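Local atomic coordinates of putative outer membrane protein (LpxR) (Salmonella typhimurium, PDB entry 3FID), a protein that acts in the bacterial outer membrane as a lipid A deacylase, probably removing acyl chains from the lipid part of lipopolysaccharide. Residues A81-G86 / I105-P110; Q136-Y141 / K230-Q235; Y33-F38 / Q57-P62; Y141-K146 / G172-Q177. One frame throughout, in Å; residues are numbered along the deposited sequence.

Overall arrangement
All four contacts belong to one antiparallel outer-membrane barrel and its loops. Contacts 1 and 3 are the more buried; each joins the two strands of a hairpin and carries a zinc ligand, His84 or Thr34, and Asp58 of contact 3 hydrogen-bonds His84 of contact 1. Contacts 2 and 4 are only partly buried and overlap at Tyr141, near the start of strand 140-157. Backbone ladders dominate contacts 1 and 3, whereas contact 4 ends its ladder with an asparagine amide and contact 2 relies on side chains, chiefly Tyr232. Contacts 1 and 2 each touch all the others, while contacts 3 and 4 stay about 5 Å apart at their nearest atoms.

Contact 1. Residues A81-G86 / I105-P110; sequences AFLHTG and IGVIGP. With ZN (zinc ion), chain E.
Leu83 and Val107 form a hydrogen-bonded pair in the antiparallel hairpin of strands 80-94 and 97-108, adjacent strands of the outer-membrane beta barrel. Leu83 N reaches Val107 O at 3.0 Å, and Val107 N returns a bond to Leu83 O. The Thr85/Ile105 pair repeats the exchange, with Thr85 N 3.0 Å from Ile105 O. Near the end of the ladder the bond from Gly109 N to Ala81 O has stretched to a weak 3.4 Å. Side chains alternate between the two faces. On one, Thr85 and Ile105 run alongside each other in the same direction, with Thr85 CG2 3.7 Å from Ile105 CG1. On the other, Ile108 CG1 comes within 3.7 Å of Phe82 CD1, and the Phe82 ring turns an edge to Val107 O. His84 shares this second face and pairs with Gly106, whose bare CA, 3.2 Å from Leu83 O, lets the histidine and phenylalanine sit close to this strand. A chi1 of 46° puts His84 CG between the backbone N and the carbonyl carbon, which carries the ring over Phe82, His84 CD2 resting 3.4 Å above the plane of the Phe82 ring. Further out, Phe82 meets the ring of Phe176. Asp58 OD2 takes the hydrogen bond of His84 NE2, a second-shell link that, with the metal bond at ND1, should hold the imidazole in its rotation. His54 and Asp104 bind the same zinc ion, and water 1 is a further ligand. The zinc lies 2.1 Å from His84 ND1.

Contact 2. Residues Q136-Y141 / K230-Q235; sequences QIENRY and KNYTLQ
The nearest CA atoms of the two segments, those of Ile137 and Thr233, are 6.9 Å apart, and those of Arg140 and Tyr232 are more widely separated. Residues 136-141 run as an extended loop that enters barrel strand 140-157. Across from them, residues 230-235 pass from a two-residue strand into one short helical turn, with Asn231 at the N-cap; Ile108 of strand 97-108 lies against Tyr232 and Thr233 of that turn. Asn231 OD1 accepts the hydroxyl of Thr233, and Asn231 N donates to Gln235 OE1, so both side-chain bonds converge on the N-cap residue. Most of the contact is carried by Tyr232. Its chi1 of -174° places the ring anti to the backbone N, reaching across to the loop, where Tyr232 OH donates to Glu138 O at 2.6 Å. The hydroxyl approaches from above the carbonyl plane, 47° out of it. Water 2, 2.7 Å from Tyr232 OH, also donates to Glu138 OE1 and ties the phenol to the carboxylate. One face of the ring is taken up by Arg140: its CB makes a CH-pi contact 3.8 Å from the Tyr232 ring centroid, and farther along the same side the guanidinium is tilted 34° to the ring, with Arg140 NE 3.4 Å from Tyr232 CE2. Ile137 runs antiparallel to the tyrosine side chain, its CG2 3.5 Å from Tyr232 CE1. Arg140 NH1 is hydrogen-bonded to Asn174 O. The phenolic oxygen therefore donates to a carbonyl and accepts from a water, which should hold the ring between loop and turn.

Contact 3. Residues Y33-F38 / Q57-P62; sequences YTAGLF and QDIYSP. With ZN (zinc ion), chain G.
Along the edge of the Tyr33 ring, near its plane, lie Asp58 OD1 and Ile59 O, while the Tyr60 ring runs nearly parallel to it, at 24°, but slid so far that the two barely overlap, with Tyr33 CD2 3.4 Å from Tyr60 CE1. Tyr33 and Tyr60 occupy one face of the hairpin made by strands 33-44 and 49-60 of the barrel; from outside the hairpin, Tyr287 meets Tyr33 edge-to-face. The ladder is interrupted by a classic beta bulge: Thr34 and Ala35 both face Ile59. The carbonyl of Ile59 accepts Thr34 N at 2.9 Å and, weakly, Ala35 N at 3.4 Å. Ile59 N returns a bond to Ala35 O, and Leu37 and Gln57 then exchange a regular pair. With CG anti to the backbone N (chi1 177°), the Tyr33 ring extends along the face so that Tyr33 OH donates to Asp58 OD1 at 2.5 Å. The hydroxyl comes in from above the carboxylate plane, 47° out of it, over Gly36, which has no side chain to obstruct it. Asp58 OD1 also forms a salt bridge with Arg205, and the other carboxylate oxygen faces the histidine zinc site. The bulge has its own metal: Thr34 O lies 2.3 Å from a zinc ion that Thr34 OG1 and Asp10 also bind. The methyl branch, Thr34 CG2, packs 3.5 Å from Ile59 CG2. Water 3 near Thr34 OG1 donates to Ser61 OG, which in turn donates to Pro62 O at 2.9 Å.

Contact 4. Residues Y141-K146 / G172-Q177; sequences YGYTAK and GGNLFQ
Gly172 closes the regular ladder with Ala145 in the barrel hairpin of strands 140-157 and 160-173: Gly172 N lies 2.9 Å from Ala145 O, and Gly172 O accepts Ala145 N in return. At Gly173 the chain swings away, with a phi of 127°, and its CA lies against one face of the Tyr143 ring, 3.9 Å from the centroid, a CH-pi contact. Asn174 then takes over: its chi1 of 63° puts CG between the backbone N and the carbonyl carbon, turning the amide to strand 140-157. Asn174 OD1 accepts Tyr143 N at 3.2 Å, in the carbonyl plane, while Asn174 ND2 gives a 2.9 Å bond to Tyr141 O. The amide thereby stands in for a strand partner where the backbone has turned off, and Gly142 fits closely, its CA 3.1 Å from Asn174 OD1. Leu175 CG lies 4.1 Å from Gly142 CA. Phe176 N donates to water 4, which lies 2.8 Å from Tyr143 O and bridges the two segments, and the Phe176 ring offers its edge to Thr144 CG2. Gln177 folds back to accept Gly173 N at its OE1. Strand 97-108 flanks strand 140-157 on its other side, with a backbone hydrogen bond between Gly142 and Gly106; Leu175 and Phe176 lean on Ile108 of that strand, and Leu175 has a backbone hydrogen bond with Tyr232 in the short helix 232-235.

Contact 1. Residues A81-G86 / I105-P110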
loop_
_atom_site.group_PDB
_atom_site.type_symbol
_atom_site.label_atom_id
_atom_site.label_comp_id
_atom_site.label_asym_id
_atom_site.label_seq_id
_atom_site.Cartn_x
_atom_site.Cartn_y
_atom_site.Cartn_z
ATOM N N ALA A 81 13.096 4.604 -3.992
ATOM C CA ALA A 81 11.754 5.191 -3.942
ATOM C C ALA A 81 11.017 4.992 -5.256
ATOM O O ALA A 81 11.624 4.842 -6.323
ATOM C CB ALA A 81 11.805 6.690 -3.544
ATOM N N PHE A 82 9.698 4.970 -5.150
ATOM C CA PHE A 82 8.805 4.748 -6.271
ATOM C C PHE A 82 7.862 5.960 -6.301
ATOM O O PHE A 82 7.122 6.185 -5.362
ATOM C CB PHE A 82 8.044 3.446 -5.992
ATOM C CG PHE A 82 6.960 3.116 -6.998
ATOM C CD1 PHE A 82 7.095 3.435 -8.349
ATOM C CD2 PHE A 82 5.834 2.411 -6.573
ATOM C CE1 PHE A 82 6.116 3.060 -9.271
ATOM C CE2 PHE A 82 4.831 2.049 -7.478
ATOM C CZ PHE A 82 4.980 2.378 -8.831
ATOM N N LEU A 83 7.929 6.744 -7.372
ATOM C CA LEU A 83 7.066 7.929 -7.548
ATOM C C LEU A 83 6.108 7.623 -8.692
ATOM O O LEU A 83 6.539 7.204 -9.755
ATOM C CB LEU A 83 7.918 9.137 -7.927
ATOM C CG LEU A 83 7.180 10.451 -8.216
ATOM C CD1 LEU A 83 6.551 11.127 -6.947
ATOM C CD2 LEU A 83 8.250 11.342 -8.848
ATOM N N HIS A 84 4.807 7.785 -8.473
ATOM C CA HIS A 84 3.861 7.246 -9.464
ATOM C C HIS A 84 2.576 8.041 -9.554
ATOM O O HIS A 84 2.193 8.721 -8.624
ATOM C CB HIS A 84 3.570 5.755 -9.225
ATOM C CG HIS A 84 3.276 5.397 -7.791
ATOM N ND1 HIS A 84 2.053 4.922 -7.374
ATOM C CD2 HIS A 84 4.064 5.414 -6.692
ATOM C CE1 HIS A 84 2.105 4.657 -6.078
ATOM N NE2 HIS A 84 3.310 4.970 -5.638
ATOM N N THR A 85 1.935 7.975 -10.722
ATOM C CA THR A 85 0.654 8.611 -10.884
ATOM C C THR A 85 -0.150 7.683 -11.756
ATOM O O THR A 85 0.406 6.976 -12.566
ATOM C CB THR A 85 0.768 10.048 -11.510
ATOM O OG1 THR A 85 -0.542 10.619 -11.637
ATOM C CG2 THR A 85 1.468 10.048 -12.865
ATOM N N GLY A 86 -1.467 7.689 -11.621
ATOM C CA GLY A 86 -2.217 6.884 -12.557
ATOM C C GLY A 86 -3.707 7.120 -12.508
ATOM O O GLY A 86 -4.178 7.990 -11.800
ATOM N N ILE A 105 1.968 5.369 -14.491
ATOM C CA ILE A 105 3.309 5.615 -14.985
ATOM C C ILE A 105 4.139 6.040 -13.790
ATOM O O ILE A 105 3.645 6.667 -12.853
ATOM C CB ILE A 105 3.335 6.682 -16.103
ATOM C CG1 ILE A 105 2.560 7.935 -15.669
ATOM C CG2 ILE A 105 2.776 6.049 -17.389
ATOM C CD1 ILE A 105 2.451 9.070 -16.758
ATOM N N GLY A 106 5.394 5.642 -13.785
ATOM C CA GLY A 106 6.257 6.095 -12.730
ATOM C C GLY A 106 7.717 5.775 -12.929
ATOM O O GLY A 106 8.162 5.330 -14.018
ATOM N N VAL A 107 8.452 5.993 -11.848
ATOM C CA VAL A 107 9.910 5.775 -11.813
ATOM C C VAL A 107 10.326 5.212 -10.451
ATOM O O VAL A 107 9.781 5.604 -9.408
ATOM C CB VAL A 107 10.742 7.058 -12.164
ATOM C CG1 VAL A 107 10.382 8.271 -11.253
ATOM C CG2 VAL A 107 12.289 6.750 -12.170
ATOM N N ILE A 108 11.259 4.259 -10.482
ATOM C CA ILE A 108 12.007 3.863 -9.284
ATOM C C ILE A 108 13.456 4.244 -9.568
ATOM O O ILE A 108 13.994 3.870 -10.616
ATOM C CB ILE A 108 11.910 2.336 -9.034
ATOM C CG1 ILE A 108 10.448 1.934 -8.735
ATOM C CG2 ILE A 108 12.817 1.922 -7.896
ATOM C CD1 ILE A 108 10.169 0.419 -8.837
ATOM N N GLY A 109 14.076 4.973 -8.651
ATOM C CA GLY A 109 15.442 5.460 -8.857
ATOM C C GLY A 109 15.601 6.811 -8.208
ATOM O O GLY A 109 14.668 7.297 -7.551
ATOM N N PRO A 110 16.790 7.432 -8.335
ATOM C CA PRO A 110 16.986 8.783 -7.777
ATOM C C PRO A 110 15.903 9.817 -8.219
ATOM O O PRO A 110 15.522 10.681 -7.434
ATOM C CB PRO A 110 18.360 9.177 -8.326
ATOM C CG PRO A 110 19.059 7.906 -8.475
ATOM C CD PRO A 110 18.032 6.907 -8.946
HETATM ZN ZN ZN E . 0.219 4.486 -8.284
HETATM O O HOH W 1 -0.382 2.546 -7.277
#

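Contact 2. Residues Q136-Y141 / K230-Q235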
loop_
_atom_site.group_PDB
_atom_site.type_symbol
_atom_site.label_atom_id
_atom_site.label_comp_id
_atom_site.label_asym_id
_atom_site.label_seq_id
_atom_site.Cartn_x
_atom_site.Cartn_y
_atom_site.Cartn_z
ATOM N N GLN A 136 21.627 4.303 -3.677
ATOM C CA GLN A 136 20.240 3.867 -3.945
ATOM C C GLN A 136 20.086 3.110 -5.266
ATOM O O GLN A 136 20.985 3.136 -6.107
ATOM C CB GLN A 136 19.272 5.067 -3.865
ATOM C CG GLN A 136 19.371 6.123 -4.999
ATOM C CD GLN A 136 18.346 7.228 -4.798
ATOM O OE1 GLN A 136 17.157 6.961 -4.776
ATOM N NE2 GLN A 136 18.810 8.470 -4.626
ATOM N N ILE A 137 18.947 2.427 -5.445
ATOM C CA ILE A 137 18.607 1.801 -6.723
ATOM C C ILE A 137 18.557 2.831 -7.855
ATOM O O ILE A 137 17.966 3.890 -7.708
ATOM C CB ILE A 137 17.266 0.983 -6.650
ATOM C CG1 ILE A 137 17.345 -0.096 -5.537
ATOM C CG2 ILE A 137 16.916 0.357 -8.001
ATOM C CD1 ILE A 137 18.437 -1.195 -5.732
ATOM N N GLU A 138 19.185 2.504 -8.981
ATOM C CA GLU A 138 19.259 3.402 -10.144
ATOM C C GLU A 138 17.942 3.496 -10.924
ATOM O O GLU A 138 17.094 2.587 -10.837
ATOM C CB GLU A 138 20.348 2.911 -11.086
ATOM C CG GLU A 138 19.957 1.691 -11.902
ATOM C CD GLU A 138 21.123 1.151 -12.751
ATOM O OE1 GLU A 138 20.987 0.049 -13.309
ATOM O OE2 GLU A 138 22.167 1.815 -12.827
ATOM N N ASN A 139 17.799 4.562 -11.716
ATOM C CA ASN A 139 16.547 4.881 -12.418
ATOM C C ASN A 139 16.065 3.778 -13.355
ATOM O O ASN A 139 16.852 3.218 -14.133
ATOM C CB ASN A 139 16.668 6.180 -13.227
ATOM C CG ASN A 139 16.687 7.432 -12.359
ATOM O OD1 ASN A 139 15.921 7.556 -11.407
ATOM N ND2 ASN A 139 17.571 8.386 -12.702
ATOM N N ARG A 140 14.771 3.470 -13.261
ATOM C CA ARG A 140 14.054 2.782 -14.312
ATOM C C ARG A 140 12.667 3.376 -14.344
ATOM O O ARG A 140 11.984 3.399 -13.330
ATOM C CB ARG A 140 13.977 1.272 -14.118
ATOM C CG ARG A 140 13.175 0.636 -15.249
ATOM C CD ARG A 140 13.021 -0.836 -15.111
ATOM N NE ARG A 140 14.281 -1.552 -15.260
ATOM C CZ ARG A 140 14.378 -2.875 -15.148
ATOM N NH1 ARG A 140 13.282 -3.609 -14.893
ATOM N NH2 ARG A 140 15.556 -3.468 -15.286
ATOM N N TYR A 141 12.295 3.906 -15.508
ATOM C CA TYR A 141 10.988 4.507 -15.734
ATOM C C TYR A 141 10.131 3.400 -16.250
ATOM O O TYR A 141 10.630 2.495 -16.933
ATOM C CB TYR A 141 11.082 5.610 -16.794
ATOM C CG TYR A 141 11.493 6.920 -16.210
ATOM C CD1 TYR A 141 10.540 7.858 -15.816
ATOM C CD2 TYR A 141 12.853 7.226 -16.025
ATOM C CE1 TYR A 141 10.916 9.076 -15.226
ATOM C CE2 TYR A 141 13.232 8.443 -15.456
ATOM C CZ TYR A 141 12.254 9.358 -15.059
ATOM O OH TYR A 141 12.632 10.551 -14.502
ATOM N N LYS A 230 8.369 -9.916 -10.586
ATOM C CA LYS A 230 9.300 -8.775 -10.583
ATOM C C LYS A 230 9.085 -7.875 -9.386
ATOM O O LYS A 230 7.953 -7.617 -8.985
ATOM C CB LYS A 230 9.115 -7.874 -11.820
ATOM C CG LYS A 230 9.373 -8.531 -13.170
ATOM C CD LYS A 230 9.383 -7.425 -14.263
ATOM C CE LYS A 230 9.573 -7.990 -15.659
ATOM N NZ LYS A 230 8.300 -8.044 -16.435
ATOM N N ASN A 231 10.179 -7.340 -8.859
ATOM C CA ASN A 231 10.100 -6.224 -7.915
ATOM C C ASN A 231 11.410 -5.459 -8.087
ATOM O O ASN A 231 12.432 -5.846 -7.516
ATOM C CB ASN A 231 9.948 -6.738 -6.492
ATOM C CG ASN A 231 9.845 -5.626 -5.477
ATOM O OD1 ASN A 231 10.269 -4.502 -5.720
ATOM N ND2 ASN A 231 9.268 -5.935 -4.328
ATOM N N TYR A 232 11.369 -4.402 -8.904
ATOM C CA TYR A 232 12.569 -3.596 -9.214
ATOM C C TYR A 232 13.211 -2.927 -7.984
ATOM O O TYR A 232 14.427 -2.727 -7.958
ATOM C CB TYR A 232 12.236 -2.564 -10.307
ATOM C CG TYR A 232 13.450 -1.798 -10.790
ATOM C CD1 TYR A 232 13.679 -0.489 -10.364
ATOM C CD2 TYR A 232 14.403 -2.410 -11.630
ATOM C CE1 TYR A 232 14.816 0.233 -10.784
ATOM C CE2 TYR A 232 15.547 -1.706 -12.061
ATOM C CZ TYR A 232 15.749 -0.395 -11.615
ATOM O OH TYR A 232 16.856 0.306 -12.031
ATOM N N THR A 233 12.424 -2.596 -6.948
ATOM C CA THR A 233 13.020 -2.085 -5.700
ATOM C C THR A 233 14.046 -3.080 -5.092
ATOM O O THR A 233 14.947 -2.665 -4.375
ATOM C CB THR A 233 11.983 -1.665 -4.590
ATOM O OG1 THR A 233 11.418 -2.831 -3.969
ATOM C CG2 THR A 233 10.843 -0.770 -5.168
ATOM N N LEU A 234 13.883 -4.373 -5.402
ATOM C CA LEU A 234 14.740 -5.444 -4.876
ATOM C C LEU A 234 15.738 -5.962 -5.909
ATOM O O LEU A 234 16.858 -6.359 -5.555
ATOM C CB LEU A 234 13.886 -6.613 -4.367
ATOM C CG LEU A 234 12.997 -6.311 -3.145
ATOM C CD1 LEU A 234 12.235 -7.578 -2.705
ATOM C CD2 LEU A 234 13.814 -5.669 -1.982
ATOM N N GLN A 235 15.324 -5.959 -7.172
ATOM C CA GLN A 235 16.118 -6.579 -8.264
ATOM C C GLN A 235 16.956 -5.582 -9.063
ATOM O O GLN A 235 17.803 -5.985 -9.855
ATOM C CB GLN A 235 15.194 -7.330 -9.208
ATOM C CG GLN A 235 14.480 -8.509 -8.524
ATOM C CD GLN A 235 13.435 -9.129 -9.402
ATOM O OE1 GLN A 235 12.611 -8.433 -9.999
ATOM N NE2 GLN A 235 13.450 -10.444 -9.481
HETATM O O HOH W 2 18.930 -1.348 -12.480
#

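Contact 3. Residues Y33-F38 / Q57-P62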
loop_
_atom_site.group_PDB
_atom_site.type_symbol
_atom_site.label_atom_id
_atom_site.label_comp_id
_atom_site.label_asym_id
_atom_site.label_seq_id
_atom_site.Cartn_x
_atom_site.Cartn_y
_atom_site.Cartn_z
ATOM N N TYR A 33 9.559 -0.749 4.383
ATOM C CA TYR A 33 8.723 0.295 3.786
ATOM C C TYR A 33 8.679 1.419 4.797
ATOM O O TYR A 33 8.044 1.315 5.847
ATOM C CB TYR A 33 7.332 -0.261 3.502
ATOM C CG TYR A 33 6.315 0.701 2.945
ATOM C CD1 TYR A 33 4.950 0.552 3.243
ATOM C CD2 TYR A 33 6.689 1.726 2.078
ATOM C CE1 TYR A 33 3.976 1.429 2.693
ATOM C CE2 TYR A 33 5.715 2.601 1.519
ATOM C CZ TYR A 33 4.379 2.449 1.835
ATOM O OH TYR A 33 3.444 3.326 1.274
ATOM N N THR A 34 9.427 2.473 4.507
ATOM C CA THR A 34 9.671 3.491 5.523
ATOM C C THR A 34 8.674 4.686 5.506
ATOM O O THR A 34 8.333 5.229 6.567
ATOM C CB THR A 34 11.178 3.948 5.570
ATOM O OG1 THR A 34 11.411 4.680 6.778
ATOM C CG2 THR A 34 11.581 4.800 4.374
ATOM N N ALA A 35 8.194 5.076 4.333
ATOM C CA ALA A 35 7.237 6.164 4.252
ATOM C C ALA A 35 6.384 6.043 3.010
ATOM O O ALA A 35 6.845 5.619 1.956
ATOM C CB ALA A 35 7.978 7.545 4.243
ATOM N N GLY A 36 5.133 6.486 3.120
ATOM C CA GLY A 36 4.298 6.658 1.937
ATOM C C GLY A 36 3.513 7.956 2.030
ATOM O O GLY A 36 3.101 8.367 3.129
ATOM N N LEU A 37 3.356 8.617 0.886
ATOM C CA LEU A 37 2.421 9.757 0.734
ATOM C C LEU A 37 1.594 9.503 -0.513
ATOM O O LEU A 37 2.135 9.095 -1.551
ATOM C CB LEU A 37 3.156 11.093 0.577
ATOM C CG LEU A 37 2.216 12.330 0.721
ATOM C CD1 LEU A 37 1.317 12.276 1.967
ATOM C CD2 LEU A 37 3.002 13.654 0.738
ATOM N N PHE A 38 0.294 9.757 -0.415
ATOM C CA PHE A 38 -0.645 9.472 -1.503
ATOM C C PHE A 38 -1.745 10.535 -1.451
ATOM O O PHE A 38 -2.253 10.855 -0.380
ATOM C CB PHE A 38 -1.221 8.034 -1.311
ATOM C CG PHE A 38 -2.388 7.683 -2.211
ATOM C CD1 PHE A 38 -3.663 8.144 -1.918
ATOM C CD2 PHE A 38 -2.221 6.815 -3.301
ATOM C CE1 PHE A 38 -4.767 7.815 -2.722
ATOM C CE2 PHE A 38 -3.322 6.454 -4.131
ATOM C CZ PHE A 38 -4.607 6.977 -3.829
ATOM N N GLN A 57 4.203 8.802 -3.568
ATOM C CA GLN A 57 5.633 8.496 -3.412
ATOM C C GLN A 57 5.795 7.500 -2.269
ATOM O O GLN A 57 5.322 7.725 -1.150
ATOM C CB GLN A 57 6.455 9.756 -3.118
ATOM C CG GLN A 57 7.996 9.515 -3.243
ATOM C CD GLN A 57 8.829 10.457 -2.398
ATOM O OE1 GLN A 57 8.498 10.744 -1.247
ATOM N NE2 GLN A 57 9.916 10.952 -2.975
ATOM N N ASP A 58 6.450 6.386 -2.560
ATOM C CA ASP A 58 6.751 5.395 -1.538
ATOM C C ASP A 58 8.253 5.196 -1.447
ATOM O O ASP A 58 8.921 5.184 -2.474
ATOM C CB ASP A 58 6.068 4.104 -1.918
ATOM C CG ASP A 58 4.572 4.253 -1.890
ATOM O OD1 ASP A 58 4.064 4.615 -0.796
ATOM O OD2 ASP A 58 3.956 4.055 -2.952
ATOM N N ILE A 59 8.753 5.084 -0.212
ATOM C CA ILE A 59 10.191 5.068 0.091
ATOM C C ILE A 59 10.493 3.760 0.841
ATOM O O ILE A 59 9.757 3.391 1.778
ATOM C CB ILE A 59 10.575 6.281 0.953
ATOM C CG1 ILE A 59 10.125 7.591 0.259
ATOM C CG2 ILE A 59 12.137 6.318 1.247
ATOM C CD1 ILE A 59 10.506 8.853 1.058
ATOM N N TYR A 60 11.552 3.077 0.390
ATOM C CA TYR A 60 11.952 1.752 0.873
ATOM C C TYR A 60 13.378 1.849 1.384
ATOM O O TYR A 60 14.160 2.665 0.884
ATOM C CB TYR A 60 11.840 0.683 -0.239
ATOM C CG TYR A 60 10.401 0.601 -0.710
ATOM C CD1 TYR A 60 9.462 -0.106 0.030
ATOM C CD2 TYR A 60 9.968 1.295 -1.844
ATOM C CE1 TYR A 60 8.105 -0.144 -0.347
ATOM C CE2 TYR A 60 8.617 1.256 -2.241
ATOM C CZ TYR A 60 7.701 0.538 -1.476
ATOM O OH TYR A 60 6.365 0.484 -1.825
ATOM N N SER A 61 13.685 1.028 2.387
ATOM C CA SER A 61 14.869 1.274 3.256
ATOM C C SER A 61 15.499 -0.063 3.693
ATOM O O SER A 61 14.776 -1.064 3.848
ATOM C CB SER A 61 14.439 2.078 4.494
ATOM O OG SER A 61 15.557 2.333 5.367
ATOM N N PRO A 62 16.851 -0.088 3.900
ATOM C CA PRO A 62 17.467 -1.194 4.660
ATOM C C PRO A 62 16.943 -1.165 6.107
ATOM O O PRO A 62 16.345 -0.164 6.534
ATOM C CB PRO A 62 18.979 -0.866 4.676
ATOM C CG PRO A 62 19.170 0.380 3.932
ATOM C CD PRO A 62 17.828 0.920 3.461
HETATM ZN ZN ZN G . 10.181 5.139 7.930
HETATM O O HOH W 3 14.609 4.658 6.524
#

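Contact 4. Residues Y141-K146 / G172-Q177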
loop_
_atom_site.group_PDB
_atom_site.type_symbol
_atom_site.label_atom_id
_atom_site.label_comp_id
_atom_site.label_asym_id
_atom_site.label_seq_id
_atom_site.Cartn_x
_atom_site.Cartn_y
_atom_site.Cartn_z
ATOM N N TYR A 141 12.295 3.906 -15.508
ATOM C CA TYR A 141 10.988 4.507 -15.734
ATOM C C TYR A 141 10.131 3.400 -16.250
ATOM O O TYR A 141 10.630 2.495 -16.933
ATOM C CB TYR A 141 11.082 5.610 -16.794
ATOM C CG TYR A 141 11.493 6.920 -16.210
ATOM C CD1 TYR A 141 10.540 7.858 -15.816
ATOM C CD2 TYR A 141 12.853 7.226 -16.025
ATOM C CE1 TYR A 141 10.916 9.076 -15.226
ATOM C CE2 TYR A 141 13.232 8.443 -15.456
ATOM C CZ TYR A 141 12.254 9.358 -15.059
ATOM O OH TYR A 141 12.632 10.551 -14.502
ATOM N N GLY A 142 8.844 3.436 -15.930
ATOM C CA GLY A 142 7.992 2.361 -16.392
ATOM C C GLY A 142 6.527 2.587 -16.143
ATOM O O GLY A 142 6.096 3.693 -15.838
ATOM N N TYR A 143 5.777 1.515 -16.291
ATOM C CA TYR A 143 4.342 1.539 -16.135
ATOM C C TYR A 143 3.951 0.324 -15.288
ATOM O O TYR A 143 4.695 -0.679 -15.232
ATOM C CB TYR A 143 3.686 1.467 -17.514
ATOM C CG TYR A 143 3.794 0.093 -18.146
ATOM C CD1 TYR A 143 4.957 -0.294 -18.822
ATOM C CD2 TYR A 143 2.740 -0.831 -18.054
ATOM C CE1 TYR A 143 5.074 -1.558 -19.389
ATOM C CE2 TYR A 143 2.848 -2.099 -18.621
ATOM C CZ TYR A 143 4.016 -2.447 -19.296
ATOM O OH TYR A 143 4.146 -3.700 -19.864
ATOM N N THR A 144 2.811 0.428 -14.605
ATOM C CA THR A 144 2.183 -0.747 -14.023
ATOM C C THR A 144 0.799 -0.877 -14.653
ATOM O O THR A 144 0.149 0.122 -14.901
ATOM C CB THR A 144 2.110 -0.718 -12.447
ATOM O OG1 THR A 144 1.237 0.345 -11.991
ATOM C CG2 THR A 144 3.492 -0.492 -11.868
ATOM N N ALA A 145 0.396 -2.107 -14.964
ATOM C CA ALA A 145 -0.962 -2.427 -15.404
ATOM C C ALA A 145 -1.549 -3.262 -14.282
ATOM O O ALA A 145 -0.935 -4.239 -13.865
ATOM C CB ALA A 145 -0.918 -3.245 -16.703
ATOM N N LYS A 146 -2.720 -2.863 -13.789
ATOM C CA LYS A 146 -3.274 -3.433 -12.556
ATOM C C LYS A 146 -4.695 -3.923 -12.770
ATOM O O LYS A 146 -5.486 -3.287 -13.468
ATOM C CB LYS A 146 -3.281 -2.376 -11.443
ATOM C CG LYS A 146 -1.885 -1.864 -11.064
ATOM C CD LYS A 146 -1.958 -0.815 -9.990
ATOM C CE LYS A 146 -2.304 0.532 -10.565
ATOM N NZ LYS A 146 -2.527 1.509 -9.465
ATOM N N GLY A 172 1.310 -6.055 -13.802
ATOM C CA GLY A 172 2.386 -6.320 -14.756
ATOM C C GLY A 172 3.096 -5.048 -15.176
ATOM O O GLY A 172 2.653 -3.941 -14.851
ATOM N N GLY A 173 4.177 -5.222 -15.934
ATOM C CA GLY A 173 5.023 -4.118 -16.360
ATOM C C GLY A 173 6.479 -4.367 -16.008
ATOM O O GLY A 173 6.859 -5.490 -15.651
ATOM N N ASN A 174 7.286 -3.308 -16.081
ATOM C CA ASN A 174 8.742 -3.428 -15.947
ATOM C C ASN A 174 9.261 -2.996 -14.579
ATOM O O ASN A 174 10.473 -2.979 -14.331
ATOM C CB ASN A 174 9.460 -2.672 -17.088
ATOM C CG ASN A 174 9.191 -1.150 -17.079
ATOM O OD1 ASN A 174 8.079 -0.691 -16.735
ATOM N ND2 ASN A 174 10.198 -0.364 -17.516
ATOM N N LEU A 175 8.333 -2.694 -13.670
ATOM C CA LEU A 175 8.703 -2.330 -12.308
ATOM C C LEU A 175 8.251 -3.409 -11.320
ATOM O O LEU A 175 9.078 -3.910 -10.547
ATOM C CB LEU A 175 8.100 -0.970 -11.926
ATOM C CG LEU A 175 8.343 0.220 -12.857
ATOM C CD1 LEU A 175 7.708 1.428 -12.280
ATOM C CD2 LEU A 175 9.828 0.462 -13.006
ATOM N N PHE A 176 6.954 -3.750 -11.346
ATOM C CA PHE A 176 6.385 -4.836 -10.521
ATOM C C PHE A 176 5.492 -5.752 -11.349
ATOM O O PHE A 176 4.719 -5.295 -12.212
ATOM C CB PHE A 176 5.517 -4.297 -9.368
ATOM C CG PHE A 176 6.202 -3.270 -8.505
ATOM C CD1 PHE A 176 6.980 -3.654 -7.398
ATOM C CD2 PHE A 176 6.063 -1.920 -8.796
ATOM C CE1 PHE A 176 7.596 -2.685 -6.601
ATOM C CE2 PHE A 176 6.649 -0.957 -8.007
ATOM C CZ PHE A 176 7.423 -1.322 -6.900
ATOM N N GLN A 177 5.556 -7.036 -11.032
ATOM C CA GLN A 177 4.763 -8.020 -11.725
ATOM C C GLN A 177 4.470 -9.144 -10.748
ATOM O O GLN A 177 5.378 -9.712 -10.157
ATOM C CB GLN A 177 5.479 -8.512 -12.983
ATOM C CG GLN A 177 4.631 -9.434 -13.832
ATOM C CD GLN A 177 4.963 -9.275 -15.303
ATOM O OE1 GLN A 177 4.661 -8.251 -15.921
ATOM N NE2 GLN A 177 5.640 -10.267 -15.855
HETATM O O HOH W 4 5.309 -2.753 -13.405
#